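Side-chain contacts in HTPA Reductase (PDB 5U5N), which probably catalyses the NAD(P)H-dependent reduction of 4-hydroxy-tetrahydrodipicolinate to tetrahydrodipicolinate in the diaminopimelate route to lysine: residues E22-A27 against G246-V251; K131-F136 against R240-Q245. All coordinates share one frame; numbering follows the deposited sequence.

Contact 1 of 2, residues E22-A27 against G246-V251; sequences EAAVAA and GTVDAV
The forked end of V248 is the bump, and A23, A24 and A27 form the shallow hollow that takes it. These three alanines lie on one flank of helix 15-27, and their short side chains let the valine reach the backbone between them. Its CG2 methyl goes deepest, 3.9 Å from A24 CA, with the amide nitrogen of the same residue almost as near. A23 CB makes one wall of the hollow, 4.3 Å from V248 CG2. The second methyl covers the C-terminal end of the patch, where V248 CG1 rests 4.2 Å from A27 CB. The valine torsion sets this division: CG1 stands anti to the backbone N of V248 (chi1 170°), which turns CG2 to the N side and spreads the fork along the alanine row. No hydrogen bond crosses, and V248 alone supplies more than half of the 116 Å² buried.

Helix 15-27 is the first helix of the Rossmann fold, following strand 7-10, and its opening residues K15 and V16 bind NAD through their backbone nitrogens. Helix 241-259 is a late element of the chain that returns to this domain and packs on the same parallel sheet, with T247 and V251 touching V78 of strand 76-79. The two helix segments cross at -63°, their axes 9.6 Å apart at closest approach, so only a short patch of each can meet. A24 and V248 mark the crossing point, with 6.0 Å from A24 CA to V248 CA. The C-terminal residue R279 touches both A27 and V248. Its guanidinium NH1 also forms a salt bridge with OD1 of D249, whose OD2 is paired with K131.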
ATOM      1  N   GLU A  22      24.488   1.038  18.675  1.00 30.99           N
ATOM      2  CA  GLU A  22      25.282   0.237  17.743  1.00 33.77           C
ATOM      3  C   GLU A  22      24.982   0.547  16.296  1.00 33.59           C
ATOM      4  O   GLU A  22      25.900   0.595  15.477  1.00 34.46           O
ATOM      5  CB  GLU A  22      25.081  -1.245  18.005  1.00 36.85           C
ATOM      6  CG  GLU A  22      25.736  -1.597  19.317  1.00 38.85           C
ATOM      7  CD  GLU A  22      26.119  -3.035  19.418  1.00 43.24           C
ATOM      8  OE1 GLU A  22      25.272  -3.786  19.958  1.00 45.27           O
ATOM      9  OE2 GLU A  22      27.238  -3.393  18.936  1.00 46.68           O
ATOM     10  N   ALA A  23      23.706   0.772  16.012  1.00 32.40           N
ATOM     11  CA  ALA A  23      23.264   1.162  14.684  1.00 32.87           C
ATOM     12  C   ALA A  23      23.683   2.582  14.365  1.00 31.66           C
ATOM     13  O   ALA A  23      24.037   2.860  13.204  1.00 32.73           O
ATOM     14  CB  ALA A  23      21.767   1.019  14.566  1.00 33.02           C
ATOM     15  N   ALA A  24      23.664   3.476  15.362  1.00 29.66           N
ATOM     16  CA  ALA A  24      24.121   4.853  15.155  1.00 28.99           C
ATOM     17  C   ALA A  24      25.601   4.869  14.773  1.00 30.19           C
ATOM     18  O   ALA A  24      25.995   5.561  13.846  1.00 30.63           O
ATOM     19  CB  ALA A  24      23.840   5.734  16.395  1.00 27.46           C
ATOM     20  N   VAL A  25      26.396   4.091  15.503  1.00 31.09           N
ATOM     21  CA  VAL A  25      27.864   3.996  15.322  1.00 32.97           C
ATOM     22  C   VAL A  25      28.195   3.429  13.925  1.00 35.16           C
ATOM     23  O   VAL A  25      28.953   4.020  13.197  1.00 36.18           O
ATOM     24  CB  VAL A  25      28.509   3.152  16.456  1.00 33.69           C
ATOM     25  CG1 VAL A  25      29.873   2.635  16.104  1.00 36.51           C
ATOM     26  CG2 VAL A  25      28.600   3.986  17.719  1.00 32.51           C
ATOM     27  N   ALA A  26      27.599   2.295  13.580  1.00 36.12           N
ATOM     28  CA  ALA A  26      27.770   1.648  12.282  1.00 38.82           C
ATOM     29  C   ALA A  26      27.350   2.521  11.088  1.00 39.08           C
ATOM     30  O   ALA A  26      27.991   2.489  10.067  1.00 41.19           O
ATOM     31  CB  ALA A  26      27.012   0.332  12.255  1.00 39.71           C
ATOM     32  N   ALA A  27      26.296   3.304  11.255  1.00 37.35           N
ATOM     33  CA  ALA A  27      25.838   4.279  10.249  1.00 37.90           C
ATOM     34  C   ALA A  27      26.741   5.497  10.089  1.00 38.13           C
ATOM     35  O   ALA A  27      26.604   6.227   9.116  1.00 38.96           O
ATOM     36  CB  ALA A  27      24.434   4.767  10.621  1.00 36.36           C
ATOM     37  N   GLY A 246      15.153   3.086  12.245  1.00 28.91           N
ATOM     38  CA  GLY A 246      14.250   4.227  12.225  1.00 28.11           C
ATOM     39  C   GLY A 246      14.673   5.340  13.163  1.00 27.72           C
ATOM     40  O   GLY A 246      14.558   6.514  12.826  1.00 27.28           O
ATOM     41  N   THR A 247      15.180   4.991  14.336  1.00 28.02           N
ATOM     42  CA  THR A 247      15.751   5.991  15.249  1.00 28.02           C
ATOM     43  C   THR A 247      16.915   6.801  14.597  1.00 28.05           C
ATOM     44  O   THR A 247      16.980   8.027  14.724  1.00 27.82           O
ATOM     45  CB  THR A 247      16.208   5.368  16.595  1.00 28.68           C
ATOM     46  OG1 THR A 247      15.184   4.523  17.131  1.00 28.81           O
ATOM     47  CG2 THR A 247      16.491   6.474  17.553  1.00 28.85           C
ATOM     48  N   VAL A 248      17.810   6.133  13.883  1.00 28.56           N
ATOM     49  CA  VAL A 248      18.869   6.852  13.166  1.00 29.17           C
ATOM     50  C   VAL A 248      18.284   7.890  12.179  1.00 28.93           C
ATOM     51  O   VAL A 248      18.679   9.040  12.129  1.00 29.04           O
ATOM     52  CB  VAL A 248      19.806   5.881  12.415  1.00 30.14           C
ATOM     53  CG1 VAL A 248      20.758   6.627  11.480  1.00 30.77           C
ATOM     54  CG2 VAL A 248      20.616   5.048  13.398  1.00 31.03           C
ATOM     55  N   ASP A 249      17.295   7.461  11.404  1.00 28.78           N
ATOM     56  CA  ASP A 249      16.611   8.353  10.454  1.00 28.81           C
ATOM     57  C   ASP A 249      15.918   9.513  11.151  1.00 28.11           C
ATOM     58  O   ASP A 249      15.955  10.638  10.668  1.00 28.19           O
ATOM     59  CB  ASP A 249      15.593   7.586   9.640  1.00 28.98           C
ATOM     60  CG  ASP A 249      16.222   6.430   8.859  1.00 29.94           C
ATOM     61  OD1 ASP A 249      17.430   6.515   8.465  1.00 30.78           O
ATOM     62  OD2 ASP A 249      15.474   5.431   8.632  1.00 30.45           O
ATOM     63  N   ALA A 250      15.292   9.231  12.289  1.00 27.52           N
ATOM     64  CA  ALA A 250      14.631  10.278  13.045  1.00 27.50           C
ATOM     65  C   ALA A 250      15.678  11.320  13.473  1.00 27.88           C
ATOM     66  O   ALA A 250      15.439  12.515  13.378  1.00 28.24           O
ATOM     67  CB  ALA A 250      13.880   9.689  14.259  1.00 27.34           C
ATOM     68  N   VAL A 251      16.847  10.866  13.901  1.00 28.08           N
ATOM     69  CA  VAL A 251      17.900  11.782  14.401  1.00 28.60           C
ATOM     70  C   VAL A 251      18.420  12.630  13.237  1.00 29.04           C
ATOM     71  O   VAL A 251      18.668  13.816  13.398  1.00 29.35           O
ATOM     72  CB  VAL A 251      19.050  11.005  15.060  1.00 28.94           C
ATOM     73  CG1 VAL A 251      20.350  11.818  15.112  1.00 29.75           C
ATOM     74  CG2 VAL A 251      18.656  10.570  16.456  1.00 28.91           C
TER

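Contact 2 of 2, residues K131-F136 against R240-Q245; sequences KQVVAF and RSIYAQ. With NAD (nicotinamide-adenine-dinucleotide), chain C.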
ATOM      1  N   LYS A 131       9.898   2.675  10.944  1.00 31.92           N
ATOM      2  CA  LYS A 131       9.331   3.630   9.990  1.00 31.81           C
ATOM      3  C   LYS A 131       8.688   2.991   8.766  1.00 30.30           C
ATOM      4  O   LYS A 131       7.748   3.552   8.234  1.00 30.82           O
ATOM      5  CB  LYS A 131      10.324   4.718   9.550  1.00 32.28           C
ATOM      6  CG  LYS A 131      11.259   4.346   8.428  1.00 31.53           C
ATOM      7  CD  LYS A 131      12.081   5.539   7.999  1.00 32.98           C
ATOM      8  CE  LYS A 131      12.762   5.207   6.673  1.00 33.04           C
ATOM      9  NZ  LYS A 131      13.608   6.320   6.206  1.00 35.31           N
ATOM     10  N   GLN A 132       9.183   1.840   8.330  1.00 29.60           N
ATOM     11  CA  GLN A 132       8.599   1.187   7.137  1.00 29.43           C
ATOM     12  C   GLN A 132       7.216   0.648   7.459  1.00 30.03           C
ATOM     13  O   GLN A 132       6.315   0.651   6.586  1.00 30.20           O
ATOM     14  CB  GLN A 132       9.510   0.077   6.602  1.00 29.76           C
ATOM     15  CG  GLN A 132      10.786   0.600   5.942  1.00 29.76           C
ATOM     16  CD  GLN A 132      11.843   1.099   6.941  1.00 29.46           C
ATOM     17  OE1 GLN A 132      11.735   0.839   8.153  1.00 29.06           O
ATOM     18  NE2 GLN A 132      12.868   1.803   6.430  1.00 29.76           N
ATOM     19  N   VAL A 133       7.052   0.156   8.682  1.00 31.33           N
ATOM     20  CA  VAL A 133       5.736  -0.263   9.161  1.00 32.96           C
ATOM     21  C   VAL A 133       4.809   0.963   9.282  1.00 33.14           C
ATOM     22  O   VAL A 133       3.630   0.894   8.850  1.00 34.33           O
ATOM     23  CB  VAL A 133       5.811  -1.100  10.460  1.00 35.29           C
ATOM     24  CG1 VAL A 133       4.416  -1.383  10.994  1.00 37.57           C
ATOM     25  CG2 VAL A 133       6.509  -2.434  10.199  1.00 36.19           C
ATOM     26  N   VAL A 134       5.328   2.086   9.786  1.00 33.21           N
ATOM     27  CA  VAL A 134       4.530   3.311   9.880  1.00 33.90           C
ATOM     28  C   VAL A 134       4.043   3.762   8.474  1.00 32.82           C
ATOM     29  O   VAL A 134       2.887   4.210   8.332  1.00 33.61           O
ATOM     30  CB  VAL A 134       5.300   4.470  10.548  1.00 34.97           C
ATOM     31  CG1 VAL A 134       4.543   5.791  10.438  1.00 36.62           C
ATOM     32  CG2 VAL A 134       5.589   4.143  12.006  1.00 37.26           C
ATOM     33  N   ALA A 135       4.927   3.683   7.476  1.00 31.55           N
ATOM     34  CA  ALA A 135       4.576   4.108   6.107  1.00 31.34           C
ATOM     35  C   ALA A 135       3.454   3.279   5.503  1.00 30.91           C
ATOM     36  O   ALA A 135       2.572   3.844   4.806  1.00 32.01           O
ATOM     37  CB  ALA A 135       5.798   4.067   5.185  1.00 31.28           C
ATOM     38  N   PHE A 136       3.509   1.962   5.727  1.00 30.43           N
ATOM     39  CA  PHE A 136       2.488   1.039   5.240  1.00 30.58           C
ATOM     40  C   PHE A 136       1.143   1.318   5.889  1.00 31.14           C
ATOM     41  O   PHE A 136       0.115   1.369   5.208  1.00 30.88           O
ATOM     42  CB  PHE A 136       2.872  -0.418   5.522  1.00 31.47           C
ATOM     43  CG  PHE A 136       1.746  -1.378   5.327  1.00 33.30           C
ATOM     44  CD1 PHE A 136       1.217  -1.554   4.030  1.00 33.84           C
ATOM     45  CD2 PHE A 136       1.189  -2.092   6.395  1.00 34.90           C
ATOM     46  CE1 PHE A 136       0.156  -2.425   3.803  1.00 35.89           C
ATOM     47  CE2 PHE A 136       0.136  -2.988   6.161  1.00 37.27           C
ATOM     48  CZ  PHE A 136      -0.390  -3.142   4.861  1.00 37.52           C
ATOM     49  N   ARG A 240      15.029  -6.160  16.762  1.00 38.04           N
ATOM     50  CA  ARG A 240      14.976  -4.729  17.071  1.00 36.87           C
ATOM     51  C   ARG A 240      15.544  -3.807  16.016  1.00 35.60           C
ATOM     52  O   ARG A 240      15.492  -2.587  16.180  1.00 34.45           O
ATOM     53  CB  ARG A 240      15.795  -4.447  18.353  1.00 38.18           C
ATOM     54  CG  ARG A 240      15.158  -5.022  19.555  1.00 39.71           C
ATOM     55  CD  ARG A 240      15.908  -4.748  20.838  1.00 41.28           C
ATOM     56  NE  ARG A 240      15.475  -5.793  21.763  1.00 43.54           N
ATOM     57  CZ  ARG A 240      16.114  -6.932  21.998  1.00 45.80           C
ATOM     58  NH1 ARG A 240      17.301  -7.182  21.431  1.00 46.34           N
ATOM     59  NH2 ARG A 240      15.570  -7.811  22.824  1.00 47.92           N
ATOM     60  N   SER A 241      16.121  -4.376  14.965  1.00 36.19           N
ATOM     61  CA  SER A 241      16.868  -3.583  14.015  1.00 35.67           C
ATOM     62  C   SER A 241      16.016  -2.524  13.307  1.00 34.00           C
ATOM     63  O   SER A 241      16.507  -1.419  13.098  1.00 33.27           O
ATOM     64  CB  SER A 241      17.635  -4.484  13.032  1.00 36.67           C
ATOM     65  OG  SER A 241      17.490  -4.022  11.726  1.00 35.45           O
ATOM     66  N   ILE A 242      14.739  -2.806  13.018  1.00 33.82           N
ATOM     67  CA  ILE A 242      13.899  -1.799  12.344  1.00 32.70           C
ATOM     68  C   ILE A 242      13.688  -0.564  13.231  1.00 32.32           C
ATOM     69  O   ILE A 242      13.602   0.552  12.716  1.00 31.36           O
ATOM     70  CB  ILE A 242      12.530  -2.358  11.875  1.00 32.75           C
ATOM     71  CG1 ILE A 242      11.875  -1.408  10.861  1.00 31.93           C
ATOM     72  CG2 ILE A 242      11.587  -2.650  13.026  1.00 33.22           C
ATOM     73  CD1 ILE A 242      10.526  -1.845  10.373  1.00 31.83           C
ATOM     74  N   TYR A 243      13.615  -0.767  14.548  1.00 32.98           N
ATOM     75  CA  TYR A 243      13.445   0.347  15.501  1.00 32.90           C
ATOM     76  C   TYR A 243      14.758   1.139  15.575  1.00 32.47           C
ATOM     77  O   TYR A 243      14.732   2.367  15.522  1.00 32.01           O
ATOM     78  CB  TYR A 243      12.945  -0.133  16.894  1.00 34.52           C
ATOM     79  CG  TYR A 243      11.806  -1.148  16.766  1.00 35.38           C
ATOM     80  CD1 TYR A 243      10.580  -0.773  16.245  1.00 35.16           C
ATOM     81  CD2 TYR A 243      11.977  -2.491  17.115  1.00 37.15           C
ATOM     82  CE1 TYR A 243       9.539  -1.692  16.089  1.00 35.86           C
ATOM     83  CE2 TYR A 243      10.959  -3.418  16.947  1.00 37.86           C
ATOM     84  CZ  TYR A 243       9.744  -3.017  16.431  1.00 37.23           C
ATOM     85  OH  TYR A 243       8.734  -3.937  16.205  1.00 38.48           O
ATOM     86  N   ALA A 244      15.887   0.434  15.665  1.00 32.71           N
ATOM     87  CA  ALA A 244      17.219   1.037  15.599  1.00 32.59           C
ATOM     88  C   ALA A 244      17.448   1.872  14.330  1.00 31.47           C
ATOM     89  O   ALA A 244      17.888   3.029  14.375  1.00 30.74           O
ATOM     90  CB  ALA A 244      18.288  -0.036  15.706  1.00 33.92           C
ATOM     91  N   GLN A 245      17.152   1.279  13.186  1.00 31.38           N
ATOM     92  CA  GLN A 245      17.342   1.993  11.905  1.00 30.87           C
ATOM     93  C   GLN A 245      16.385   3.193  11.771  1.00 29.93           C
ATOM     94  O   GLN A 245      16.787   4.229  11.283  1.00 30.52           O
ATOM     95  CB  GLN A 245      17.207   1.036  10.696  1.00 31.10           C
ATOM     96  CG  GLN A 245      18.296  -0.023  10.625  1.00 32.29           C
ATOM     97  CD  GLN A 245      19.675   0.577  10.610  1.00 33.15           C
ATOM     98  OE1 GLN A 245      19.912   1.514   9.888  1.00 32.94           O
ATOM     99  NE2 GLN A 245      20.588   0.058  11.443  1.00 34.28           N
TER
HETATM  100  PA  NAD C 301      15.181  -2.453  28.901  1.00 44.60           P
HETATM  101  O1A NAD C 301      14.458  -2.853  30.175  1.00 44.77           O
HETATM  102  O2A NAD C 301      16.071  -3.429  28.156  1.00 40.86           O
HETATM  103  O5B NAD C 301      16.064  -1.152  29.157  1.00 41.02           O
HETATM  104  C5B NAD C 301      15.520   0.068  29.621  1.00 41.15           C
HETATM  105  C4B NAD C 301      16.643   0.759  30.383  1.00 41.15           C
HETATM  106  O4B NAD C 301      16.255   2.062  30.820  1.00 42.11           O
HETATM  107  C3B NAD C 301      17.093  -0.016  31.622  1.00 40.79           C
HETATM  108  O3B NAD C 301      18.396  -0.578  31.380  1.00 40.57           O
HETATM  109  C2B NAD C 301      17.027   1.002  32.771  1.00 42.59           C
HETATM  110  O2B NAD C 301      18.118   0.847  33.708  1.00 41.54           O
HETATM  111  C1B NAD C 301      16.972   2.349  32.025  1.00 41.91           C
HETATM  112  N9A NAD C 301      16.353   3.516  32.711  1.00 41.78           N
HETATM  113  C8A NAD C 301      15.275   3.513  33.523  1.00 40.14           C
HETATM  114  N7A NAD C 301      15.001   4.765  33.956  1.00 40.53           N
HETATM  115  C5A NAD C 301      15.903   5.600  33.409  1.00 40.96           C
HETATM  116  C6A NAD C 301      16.190   7.050  33.467  1.00 42.27           C
HETATM  117  N6A NAD C 301      15.421   7.880  34.204  1.00 44.12           N
HETATM  118  N1A NAD C 301      17.230   7.533  32.753  1.00 42.63           N
HETATM  119  C2A NAD C 301      18.021   6.726  32.013  1.00 43.29           C
HETATM  120  N3A NAD C 301      17.821   5.388  31.926  1.00 43.22           N
HETATM  121  C4A NAD C 301      16.794   4.777  32.586  1.00 40.80           C
HETATM  122  O3  NAD C 301      14.054  -1.837  27.919  1.00 47.65           O
HETATM  123  PN  NAD C 301      14.091  -1.968  26.303  1.00 43.41           P
HETATM  124  O1N NAD C 301      13.866  -3.434  26.009  1.00 40.05           O
HETATM  125  O2N NAD C 301      15.327  -1.271  25.767  1.00 44.19           O
HETATM  126  O5D NAD C 301      12.823  -1.038  25.941  1.00 44.61           O
HETATM  127  C5D NAD C 301      12.830   0.330  26.335  1.00 45.44           C
HETATM  128  C4D NAD C 301      11.530   1.051  26.004  1.00 47.89           C
HETATM  129  O4D NAD C 301      11.450   1.244  24.587  1.00 49.38           O
HETATM  130  C3D NAD C 301      10.264   0.292  26.425  1.00 49.06           C
HETATM  131  O3D NAD C 301       9.282   1.182  26.985  1.00 47.66           O
HETATM  132  C2D NAD C 301       9.756  -0.309  25.129  1.00 49.16           C
HETATM  133  O2D NAD C 301       8.336  -0.452  25.081  1.00 49.61           O
HETATM  134  C1D NAD C 301      10.198   0.732  24.109  1.00 50.51           C
HETATM  135  N1N NAD C 301      10.276   0.267  22.709  1.00 51.16           N
HETATM  136  C2N NAD C 301       9.774   1.103  21.781  1.00 51.56           C
HETATM  137  C3N NAD C 301       9.793   0.800  20.422  1.00 53.06           C
HETATM  138  C7N NAD C 301       9.202   1.763  19.409  1.00 55.99           C
HETATM  139  O7N NAD C 301       8.787   1.312  18.354  1.00 55.17           O
HETATM  140  N7N NAD C 301       9.111   3.082  19.645  1.00 53.89           N
HETATM  141  C4N NAD C 301      10.353  -0.419  20.037  1.00 51.30           C
HETATM  142  C5N NAD C 301      10.871  -1.282  20.999  1.00 51.09           C
HETATM  143  C6N NAD C 301      10.822  -0.916  22.344  1.00 49.72           C
HETATM  144  O   HOH W   1      13.926   1.256   9.658  1.00 27.54           O
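I242 reaches from the start of helix 241-259 to Q132 and V133 in the first turn of helix 131-146. The contact lies where the two domains of this DapB-family enzyme join: strand 123-125 of the Rossmann sheet leads towards helix 131-146, and strand 229-238 of the mixed sheet leads into helix 241-259.

From CB, which points at the other helix, the isoleucine branches. CG2 turns back over the ring of its neighbour Y243, 3.7 Å above the plane and over its centre. CG1 runs anti to the backbone N, and chi2 of -179° keeps the chain straight. It passes Q132, whose OE1 lies 3.5 Å from I242 CG1 as the two side chains slide past each other in opposite directions. At the tip, I242 CD1 meets V133 CG2 at 4.1 Å, the two side chains crossing at about a right angle.

The amide of Q132 is fixed at both ends. A water donates to Q132 OE1 (2.7 Å) and to I242 O (3.2 Å), while NE2 bonds to the carbonyl of A150 of the second subunit, bringing the dimer partner into the joint.

The Y243 ring sits between I242 and the coenzyme. On the face opposite I242 lies nicotinamide C4N of NAD, offset toward the rim, and the carboxamide oxygen O7N stands 3.5 Å from Y243 CD1.

Overall arrangement
From the N terminus, the chain first passes through helix 15-27, whose partner segment on helix 241-259 comes 218 residues later, so that contact 1 closes the longer loop. Within that span, most of the Rossmann sheet is built before helix 131-146 begins. The chain then forms the four-stranded mixed sheet that ends in strand 229-238 and returns to close contact 2, a shorter loop lying wholly within the longer one. Both closures fall on helix 241-259, contact 2 on its first turn and contact 1 on the turn after it, at V248. Their centres are 12 Å apart, and they touch directly: A23 packs on A244 and Q245. Contact 1 fastens the returning helix to helix 15-27 within the coenzyme-binding domain; contact 2 joins it to helix 131-146, at the start of the other domain.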